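Long-range contacts in transcription activator HlyU (Vibrio vulnificus, PDB 3JTH), which activates transcription, probably binding DNA as a dimeric winged helix-turn-helix protein of the ArsR family: residues C30-Q35 with Y77-E82; N22-Q27 with L46-S51. All coordinates share one frame; numbering follows the deposited sequence.

Contact 1. Residues C30-Q35 with Y77-E82; sequences CMLHNQ and YTLKSE
L32 and L79 both hold CG beside the backbone N and anti to the carbonyl carbon: the L79 torsion (chi1 -68°) sets its CG 3.8 Å from L32 CB, while that of L32 (chi1 -60°) turns its two methyls toward Y77. There L32 CD1 lies 4.1 Å from Y77 CB, and L32 CD2 rests 3.6 Å from Y77 O. The two side chains run side by side and point the same way, while the Y77 ring leads off toward V66 and T68. Leucine suits position 32, the first residue beyond helix 23-31, because its forked end can fill the angle between the helix end and strand 76-79, where V66 of the next strand also touches it. L79 CG also packs 3.6 Å from L32 O, and a water sits beside the same oxygen. This water accepts a hydrogen bond from L79 N at 2.9 Å, the reliable one of its bonds; its modelled distances to L32 O and T78 OG1 are both too short to trust. The turn from L32 to Q35, of type II, then leads the chain toward strand 37-38. The chemistry implies a hydrophobic seam between helix end and sheet, with any polar link between L32 O and the strand running through a water whose position is uncertain.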
loop_
_atom_site.group_PDB
_atom_site.type_symbol
_atom_site.label_atom_id
_atom_site.label_comp_id
_atom_site.label_asym_id
_atom_site.label_seq_id
_atom_site.Cartn_x
_atom_site.Cartn_y
_atom_site.Cartn_z
ATOM N N CYS A 30 -9.567 -8.000 -1.207
ATOM C CA CYS A 30 -10.692 -7.166 -1.608
ATOM C C CYS A 30 -11.999 -7.954 -1.532
ATOM O O CYS A 30 -13.021 -7.427 -1.085
ATOM C CB CYS A 30 -10.466 -6.641 -3.030
ATOM S SG CYS A 30 -8.918 -5.710 -3.236
HETATM N N MSE A 31 -11.957 -9.217 -1.957
HETATM C CA MSE A 31 -13.125 -10.086 -1.943
HETATM C C MSE A 31 -13.613 -10.382 -0.539
HETATM O O MSE A 31 -14.801 -10.663 -0.334
HETATM C CB MSE A 31 -12.813 -11.413 -2.641
HETATM C CG MSE A 31 -12.783 -11.333 -4.152
HETATM SE SE MSE A 31 -14.458 -10.668 -4.860
HETATM C CE MSE A 31 -15.597 -12.139 -4.329
ATOM N N LEU A 32 -12.695 -10.336 0.425
ATOM C CA LEU A 32 -13.043 -10.619 1.814
ATOM C C LEU A 32 -13.489 -9.374 2.547
ATOM O O LEU A 32 -13.693 -9.407 3.756
ATOM C CB LEU A 32 -11.859 -11.265 2.560
ATOM C CG LEU A 32 -11.412 -12.587 1.923
ATOM C CD1 LEU A 32 -10.259 -13.220 2.690
ATOM C CD2 LEU A 32 -12.607 -13.520 1.887
ATOM N N HIS A 33 -13.631 -8.279 1.808
ATOM C CA HIS A 33 -14.074 -7.021 2.390
ATOM C C HIS A 33 -15.472 -7.189 2.984
ATOM O O HIS A 33 -16.448 -7.406 2.262
ATOM C CB HIS A 33 -14.089 -5.917 1.331
ATOM C CG HIS A 33 -14.727 -4.645 1.797
ATOM N ND1 HIS A 33 -14.302 -3.970 2.924
ATOM C CD2 HIS A 33 -15.773 -3.937 1.308
ATOM C CE1 HIS A 33 -15.059 -2.906 3.107
ATOM N NE2 HIS A 33 -15.962 -2.861 2.140
ATOM N N ASN A 34 -15.557 -7.090 4.306
ATOM C CA ASN A 34 -16.823 -7.236 5.016
ATOM C C ASN A 34 -17.600 -8.522 4.722
ATOM O O ASN A 34 -18.833 -8.514 4.629
ATOM C CB ASN A 34 -17.721 -6.021 4.762
ATOM C CG ASN A 34 -17.487 -4.900 5.771
ATOM O OD1 ASN A 34 -17.921 -3.775 5.556
ATOM N ND2 ASN A 34 -16.812 -5.210 6.877
ATOM N N GLN A 35 -16.884 -9.633 4.578
ATOM C CA GLN A 35 -17.557 -10.906 4.360
ATOM C C GLN A 35 -16.657 -12.124 4.441
ATOM O O GLN A 35 -15.439 -12.029 4.305
ATOM C CB GLN A 35 -18.285 -10.919 3.020
ATOM C CG GLN A 35 -17.406 -10.897 1.789
ATOM C CD GLN A 35 -18.174 -11.343 0.568
ATOM O OE1 GLN A 35 -19.379 -11.124 0.478
ATOM N NE2 GLN A 35 -17.483 -11.960 -0.383
ATOM N N TYR A 77 -13.002 -17.982 5.032
ATOM C CA TYR A 77 -11.940 -17.030 5.248
ATOM C C TYR A 77 -12.519 -15.636 5.413
ATOM O O TYR A 77 -13.568 -15.316 4.846
ATOM C CB TYR A 77 -10.958 -17.063 4.072
ATOM C CG TYR A 77 -10.296 -18.406 3.917
ATOM C CD1 TYR A 77 -10.972 -19.473 3.327
ATOM C CD2 TYR A 77 -9.014 -18.633 4.418
ATOM C CE1 TYR A 77 -10.395 -20.729 3.241
ATOM C CE2 TYR A 77 -8.422 -19.891 4.338
ATOM C CZ TYR A 77 -9.117 -20.935 3.749
ATOM O OH TYR A 77 -8.544 -22.182 3.671
ATOM N N THR A 78 -11.829 -14.811 6.194
ATOM C CA THR A 78 -12.257 -13.441 6.445
ATOM C C THR A 78 -11.022 -12.613 6.776
ATOM O O THR A 78 -9.974 -13.165 7.122
ATOM C CB THR A 78 -13.266 -13.386 7.632
ATOM O OG1 THR A 78 -13.834 -12.077 7.733
ATOM C CG2 THR A 78 -12.579 -13.719 8.943
ATOM N N LEU A 79 -11.127 -11.296 6.664
ATOM C CA LEU A 79 -9.983 -10.447 6.971
ATOM C C LEU A 79 -9.674 -10.530 8.455
ATOM O O LEU A 79 -10.553 -10.827 9.258
ATOM C CB LEU A 79 -10.257 -8.996 6.567
ATOM C CG LEU A 79 -10.354 -8.788 5.048
ATOM C CD1 LEU A 79 -10.595 -7.323 4.729
ATOM C CD2 LEU A 79 -9.056 -9.244 4.391
ATOM N N LYS A 80 -8.424 -10.276 8.819
ATOM C CA LYS A 80 -8.035 -10.342 10.218
ATOM C C LYS A 80 -7.620 -9.007 10.829
ATOM O O LYS A 80 -8.302 -8.485 11.715
ATOM C CB LYS A 80 -6.912 -11.367 10.406
ATOM C CG LYS A 80 -6.456 -11.539 11.857
ATOM C CD LYS A 80 -5.462 -12.685 12.003
ATOM C CE LYS A 80 -5.106 -12.926 13.468
ATOM N NZ LYS A 80 -4.270 -14.148 13.656
ATOM N N SER A 81 -6.505 -8.452 10.365
ATOM C CA SER A 81 -6.008 -7.194 10.922
ATOM C C SER A 81 -6.868 -5.973 10.597
ATOM O O SER A 81 -7.396 -5.839 9.487
ATOM C CB SER A 81 -4.568 -6.932 10.461
ATOM O OG SER A 81 -4.525 -6.185 9.251
ATOM N N GLU A 82 -6.992 -5.084 11.579
ATOM C CA GLU A 82 -7.764 -3.861 11.425
ATOM C C GLU A 82 -7.142 -2.937 10.384
ATOM O O GLU A 82 -7.840 -2.157 9.728
ATOM C CB GLU A 82 -7.848 -3.124 12.758
ATOM C CG GLU A 82 -8.682 -3.823 13.812
ATOM C CD GLU A 82 -10.073 -4.173 13.309
ATOM O OE1 GLU A 82 -10.674 -3.336 12.599
ATOM O OE2 GLU A 82 -10.567 -5.278 13.624
HETATM O O HOH W 1 -13.731 -10.280 6.013
#

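Contact 2. Residues N22-Q27 with L46-S51; sequences NERRLQ and LQLSQS
This is a packing contact in which a leucine methyl covers a face of an arginine guanidinium, at the turn of the helix-turn-helix, where R24 and Q27 on the first turns of helix 23-31 meet L46 and L48. The side chains of R24 and L48 run past one another antiparallel. The arginine is bent at chi2 (-52°), which swings its guanidinium group toward the turn, and L48 CD1 lies over one face of that group, displaced from its centre and 3.5 Å from R24 NE. L48 CD1 is also 4.0 Å from R24 CD, so the methyl group packs against the aliphatic arm as well as the flat end. Arginine suits the place because it offers an apolar arm and face to the leucine while keeping N-H groups for polar partners. One of these, R24 NH1, gives a weak hydrogen bond to L46 O, 3.5 Å away and bent to 136° at the hydrogen. That carbonyl belongs to the last residue of helix 39-46, where the positive charge may be favoured by the helix dipole. The stronger partner of R24 is E7 of the second subunit, with which NH2 forms a salt bridge. Deeper in, L46 CD1 approaches Q27 CB at 4.3 Å, a looser apolar contact. L46 also packs on I28 and M31 farther along helix 23-31, and on M6 of the second subunit. The contact thus sets the turn between helices 39-46 and 50-62 beside the start of helix 23-31, with H56 of helix 50-62 touching R24.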
loop_
_atom_site.group_PDB
_atom_site.type_symbol
_atom_site.label_atom_id
_atom_site.label_comp_id
_atom_site.label_asym_id
_atom_site.label_seq_id
_atom_site.Cartn_x
_atom_site.Cartn_y
_atom_site.Cartn_z
ATOM N N ASN A 22 0.533 -7.396 -4.154
ATOM C CA ASN A 22 0.573 -8.554 -5.039
ATOM C C ASN A 22 -0.839 -8.708 -5.615
ATOM O O ASN A 22 -1.817 -8.736 -4.879
ATOM C CB ASN A 22 0.961 -9.830 -4.282
ATOM C CG ASN A 22 0.807 -11.080 -5.139
ATOM O OD1 ASN A 22 1.711 -11.447 -5.894
ATOM N ND2 ASN A 22 -0.345 -11.724 -5.044
ATOM N N GLU A 23 -0.942 -8.802 -6.930
ATOM C CA GLU A 23 -2.231 -8.931 -7.585
ATOM C C GLU A 23 -3.216 -9.933 -6.975
ATOM O O GLU A 23 -4.315 -9.561 -6.546
ATOM C CB GLU A 23 -2.014 -9.278 -9.053
ATOM C CG GLU A 23 -1.347 -8.171 -9.836
ATOM C CD GLU A 23 -0.864 -8.646 -11.185
ATOM O OE1 GLU A 23 0.054 -9.486 -11.217
ATOM O OE2 GLU A 23 -1.412 -8.185 -12.208
ATOM N N ARG A 24 -2.834 -11.206 -6.951
ATOM C CA ARG A 24 -3.720 -12.234 -6.428
ATOM C C ARG A 24 -4.080 -12.070 -4.959
ATOM O O ARG A 24 -5.214 -12.340 -4.567
ATOM C CB ARG A 24 -3.128 -13.621 -6.689
ATOM C CG ARG A 24 -3.109 -13.996 -8.167
ATOM C CD ARG A 24 -4.496 -13.809 -8.780
ATOM N NE ARG A 24 -4.614 -14.388 -10.116
ATOM C CZ ARG A 24 -5.746 -14.446 -10.819
ATOM N NH1 ARG A 24 -6.884 -13.959 -10.329
ATOM N NH2 ARG A 24 -5.739 -15.002 -12.024
ATOM N N ARG A 25 -3.136 -11.627 -4.143
ATOM C CA ARG A 25 -3.438 -11.437 -2.736
ATOM C C ARG A 25 -4.431 -10.284 -2.553
ATOM O O ARG A 25 -5.381 -10.391 -1.773
ATOM C CB ARG A 25 -2.171 -11.133 -1.941
ATOM C CG ARG A 25 -1.194 -12.301 -1.882
ATOM C CD ARG A 25 -0.194 -12.112 -0.740
ATOM N NE ARG A 25 0.707 -10.983 -0.952
ATOM C CZ ARG A 25 1.941 -11.092 -1.437
ATOM N NH1 ARG A 25 2.427 -12.281 -1.766
ATOM N NH2 ARG A 25 2.697 -10.010 -1.578
ATOM N N LEU A 26 -4.213 -9.186 -3.273
ATOM C CA LEU A 26 -5.103 -8.038 -3.141
ATOM C C LEU A 26 -6.507 -8.406 -3.590
ATOM O O LEU A 26 -7.492 -8.051 -2.944
ATOM C CB LEU A 26 -4.573 -6.844 -3.946
ATOM C CG LEU A 26 -5.257 -5.521 -3.582
ATOM C CD1 LEU A 26 -5.085 -5.250 -2.087
ATOM C CD2 LEU A 26 -4.677 -4.377 -4.392
ATOM N N GLN A 27 -6.608 -9.140 -4.687
ATOM C CA GLN A 27 -7.922 -9.535 -5.170
ATOM C C GLN A 27 -8.637 -10.334 -4.088
ATOM O O GLN A 27 -9.826 -10.156 -3.848
ATOM C CB GLN A 27 -7.784 -10.359 -6.450
ATOM C CG GLN A 27 -7.211 -9.561 -7.612
ATOM C CD GLN A 27 -6.994 -10.405 -8.865
ATOM O OE1 GLN A 27 -6.341 -9.967 -9.815
ATOM N NE2 GLN A 27 -7.541 -11.614 -8.869
ATOM N N LEU A 46 -12.870 -15.583 -8.570
ATOM C CA LEU A 46 -11.589 -15.040 -9.035
ATOM C C LEU A 46 -11.000 -15.856 -10.199
ATOM O O LEU A 46 -9.988 -15.460 -10.817
ATOM C CB LEU A 46 -10.580 -14.996 -7.881
ATOM C CG LEU A 46 -10.945 -14.165 -6.646
ATOM C CD1 LEU A 46 -9.752 -14.117 -5.710
ATOM C CD2 LEU A 46 -11.322 -12.758 -7.056
ATOM N N GLN A 47 -11.645 -16.983 -10.507
ATOM C CA GLN A 47 -11.186 -17.876 -11.567
ATOM C C GLN A 47 -9.736 -18.221 -11.296
ATOM O O GLN A 47 -8.859 -18.089 -12.160
ATOM C CB GLN A 47 -11.317 -17.211 -12.943
ATOM C CG GLN A 47 -12.712 -16.689 -13.246
ATOM C CD GLN A 47 -12.951 -15.309 -12.666
ATOM O OE1 GLN A 47 -12.248 -14.358 -13.003
ATOM N NE2 GLN A 47 -13.940 -15.192 -11.788
ATOM N N LEU A 48 -9.496 -18.661 -10.071
ATOM C CA LEU A 48 -8.166 -19.027 -9.622
ATOM C C LEU A 48 -8.205 -20.514 -9.289
ATOM O O LEU A 48 -9.183 -20.998 -8.717
ATOM C CB LEU A 48 -7.816 -18.188 -8.385
ATOM C CG LEU A 48 -6.369 -18.038 -7.914
ATOM C CD1 LEU A 48 -5.465 -17.642 -9.082
ATOM C CD2 LEU A 48 -6.322 -16.983 -6.811
ATOM N N SER A 49 -7.162 -21.240 -9.673
ATOM C CA SER A 49 -7.085 -22.677 -9.421
ATOM C C SER A 49 -7.134 -22.939 -7.927
ATOM O O SER A 49 -6.793 -22.063 -7.131
ATOM C CB SER A 49 -5.771 -23.234 -9.968
ATOM O OG SER A 49 -5.612 -22.879 -11.324
ATOM N N GLN A 50 -7.552 -24.142 -7.547
ATOM C CA GLN A 50 -7.597 -24.501 -6.137
ATOM C C GLN A 50 -6.200 -24.382 -5.531
ATOM O O GLN A 50 -6.039 -23.839 -4.437
ATOM C CB GLN A 50 -8.108 -25.935 -5.963
ATOM C CG GLN A 50 -9.623 -26.085 -6.038
ATOM C CD GLN A 50 -10.337 -25.581 -4.789
ATOM O OE1 GLN A 50 -10.113 -26.083 -3.684
ATOM N NE2 GLN A 50 -11.206 -24.590 -4.960
ATOM N N SER A 51 -5.191 -24.868 -6.250
ATOM C CA SER A 51 -3.827 -24.820 -5.741
ATOM C C SER A 51 -3.233 -23.414 -5.716
ATOM O O SER A 51 -2.481 -23.074 -4.786
ATOM C CB SER A 51 -2.912 -25.758 -6.537
ATOM O OG SER A 51 -2.603 -25.252 -7.823
#

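Following the chain from the N terminus, residues 22-27 lead into helix 23-31, and the segment 30-35 carries its last turn into the next loop. Contact 2 closes the shorter loop, returning at 46-51 after strand 37-38 and helix 39-46. Contact 1 closes a longer one, returning at 77-82 after the helix-turn-helix and strand 66-69. Their segments alternate, so the loops cross rather than nest. Helix 23-31 belongs to both: its start meets the turn at 46-51, while its end meets strand 76-79 and also helix 39-46, where M31 CG packs 3.5 Å from L46 CD2. Helix 23-31 thus ties the probable DNA-reading unit to the wing strands.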